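Long-range contact in superoxide dismutase (Clostridium difficile, PDB 3TJT), which probably protects the cell by converting superoxide radicals into hydrogen peroxide and oxygen at a metal centre: residues Glu105-Asp110 with Gly142-Met147. Sequence-based numbering, arbitrary orientation.
Sequences EAIDRD and GKLSIM
The Asp110 carboxylate overlaps the start of the strand at Leu144, its OD2 taking the backbone N-H of Leu144 in a nearly straight bond of 2.8 Å (167°) and lying against that residue's CB. The amide comes in from above the carboxylate plane, while Arg109 NH2 reaches the same oxygen from the opposite face. OD1 is shared in like manner: Arg109 NE donates to it over 2.8 Å, and Lys143 NZ forms a salt bridge with it, also at 2.8 Å, from the other face. Arg109 thus holds its neighbour side-on with two nitrogens, and the four donors together restrict rotation of the carboxylate. With both cations bound to OD1, the acid probably stays ionised and offsets the like charges of Arg109 and Lys143.

Lys143 starts out away from the helix, but a bend at chi2 (69°) brings its ammonium back across Asp110; a water links NZ to the carbonyl oxygen of Asp110. At its edge, the Arg109 guanidinium also makes a weak bond from NH2 to Gly142 O, which Tyr201 of helix 194-202 binds as well.

Beside this polar network, Leu144 CD1 packs 3.7 Å from Ala106 CB and 3.8 Å from Ile107 CG1, and Leu136 of strand 132-138 touches the same leucine. The axes of 105-110 and 144-147 cross at -75° and come within 8.7 Å of each other. Away from the iron site, the contact joins helix 101-111 to an outer strand of the three-stranded antiparallel sheet, an alpha/beta packing characteristic of the C-terminal domain of iron/manganese superoxide dismutases.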
loop_
_atom_site.group_PDB
_atom_site.type_symbol
_atom_site.label_atom_id
_atom_site.label_comp_id
_atom_site.label_asym_id
_atom_site.label_seq_id
_atom_site.Cartn_x
_atom_site.Cartn_y
_atom_site.Cartn_z
ATOM N N GLU A 105 -18.342 20.152 19.918
ATOM C CA GLU A 105 -17.688 21.315 20.503
ATOM C C GLU A 105 -16.169 21.248 20.376
ATOM O O GLU A 105 -15.517 22.256 20.084
ATOM C CB GLU A 105 -18.097 21.466 21.966
ATOM C CG GLU A 105 -19.582 21.754 22.127
ATOM C CD GLU A 105 -20.041 21.705 23.572
ATOM O OE1 GLU A 105 -19.182 21.809 24.477
ATOM O OE2 GLU A 105 -21.264 21.563 23.799
ATOM N N ALA A 106 -15.617 20.060 20.593
ATOM C CA ALA A 106 -14.173 19.866 20.533
ATOM C C ALA A 106 -13.649 20.108 19.123
ATOM O O ALA A 106 -12.571 20.671 18.938
ATOM C CB ALA A 106 -13.804 18.472 21.016
ATOM N N ILE A 107 -14.413 19.684 18.124
ATOM C CA ILE A 107 -14.015 19.920 16.745
ATOM C C ILE A 107 -13.924 21.417 16.441
ATOM O O ILE A 107 -12.949 21.885 15.844
ATOM C CB ILE A 107 -14.959 19.194 15.752
ATOM C CG1 ILE A 107 -14.713 17.679 15.828
ATOM C CG2 ILE A 107 -14.764 19.735 14.346
ATOM C CD1 ILE A 107 -15.709 16.829 15.027
ATOM N N ASP A 108 -14.930 22.177 16.866
ATOM C CA ASP A 108 -14.895 23.620 16.680
ATOM C C ASP A 108 -13.723 24.229 17.447
ATOM O O ASP A 108 -13.031 25.102 16.933
ATOM C CB ASP A 108 -16.210 24.262 17.131
ATOM C CG ASP A 108 -17.330 24.057 16.132
ATOM O OD1 ASP A 108 -17.059 23.547 15.021
ATOM O OD2 ASP A 108 -18.484 24.415 16.455
ATOM N N ARG A 109 -13.504 23.757 18.669
ATOM C CA ARG A 109 -12.418 24.266 19.506
ATOM C C ARG A 109 -11.052 24.033 18.860
ATOM O O ARG A 109 -10.219 24.937 18.789
ATOM C CB ARG A 109 -12.459 23.597 20.879
ATOM C CG ARG A 109 -11.438 24.135 21.883
ATOM C CD ARG A 109 -11.386 23.243 23.111
ATOM N NE ARG A 109 -10.870 21.917 22.776
ATOM C CZ ARG A 109 -11.206 20.800 23.411
ATOM N NH1 ARG A 109 -12.064 20.846 24.422
ATOM N NH2 ARG A 109 -10.687 19.635 23.032
ATOM N N ASP A 110 -10.828 22.818 18.374
ATOM C CA ASP A 110 -9.490 22.423 17.943
ATOM C C ASP A 110 -9.188 22.660 16.467
ATOM O O ASP A 110 -8.022 22.732 16.080
ATOM C CB ASP A 110 -9.229 20.969 18.335
ATOM C CG ASP A 110 -9.261 20.769 19.833
ATOM O OD1 ASP A 110 -9.085 21.777 20.559
ATOM O OD2 ASP A 110 -9.467 19.628 20.294
ATOM N N GLY A 142 -8.356 14.918 25.769
ATOM C CA GLY A 142 -9.437 15.239 24.852
ATOM C C GLY A 142 -9.106 16.222 23.743
ATOM O O GLY A 142 -9.996 16.660 23.011
ATOM N N LYS A 143 -7.833 16.577 23.612
ATOM C CA LYS A 143 -7.398 17.467 22.542
ATOM C C LYS A 143 -7.394 16.693 21.221
ATOM O O LYS A 143 -6.833 15.606 21.155
ATOM C CB LYS A 143 -5.989 17.992 22.842
ATOM C CG LYS A 143 -5.446 18.970 21.820
ATOM C CD LYS A 143 -6.205 20.283 21.866
ATOM C CE LYS A 143 -5.599 21.318 20.931
ATOM N NZ LYS A 143 -6.441 22.550 20.858
ATOM N N LEU A 144 -8.011 17.253 20.182
ATOM C CA LEU A 144 -8.107 16.561 18.889
ATOM C C LEU A 144 -7.025 16.980 17.899
ATOM O O LEU A 144 -6.603 18.133 17.875
ATOM C CB LEU A 144 -9.481 16.799 18.251
ATOM C CG LEU A 144 -10.707 16.316 19.026
ATOM C CD1 LEU A 144 -12.003 16.773 18.325
ATOM C CD2 LEU A 144 -10.682 14.804 19.207
ATOM N N SER A 145 -6.597 16.033 17.065
ATOM C CA SER A 145 -5.687 16.318 15.972
ATOM C C SER A 145 -5.922 15.296 14.865
ATOM O O SER A 145 -6.587 14.289 15.077
ATOM C CB SER A 145 -4.228 16.242 16.442
ATOM O OG SER A 145 -3.914 14.949 16.932
ATOM N N ILE A 146 -5.388 15.571 13.684
ATOM C CA ILE A 146 -5.440 14.609 12.586
ATOM C C ILE A 146 -4.039 14.051 12.329
ATOM O O ILE A 146 -3.065 14.804 12.309
ATOM C CB ILE A 146 -5.999 15.260 11.316
ATOM C CG1 ILE A 146 -7.486 15.573 11.520
ATOM C CG2 ILE A 146 -5.806 14.337 10.112
ATOM C CD1 ILE A 146 -8.048 16.548 10.522
ATOM N N MET A 147 -3.935 12.734 12.178
ATOM C CA MET A 147 -2.648 12.107 11.875
ATOM C C MET A 147 -2.873 10.930 10.940
ATOM O O MET A 147 -3.995 10.447 10.792
ATOM C CB MET A 147 -1.984 11.583 13.151
ATOM C CG MET A 147 -2.669 10.310 13.684
ATOM S SD MET A 147 -1.804 9.522 15.035
ATOM C CE MET A 147 -0.345 8.891 14.204
HETATM O O HOH W 1 -5.642 22.500 17.868
#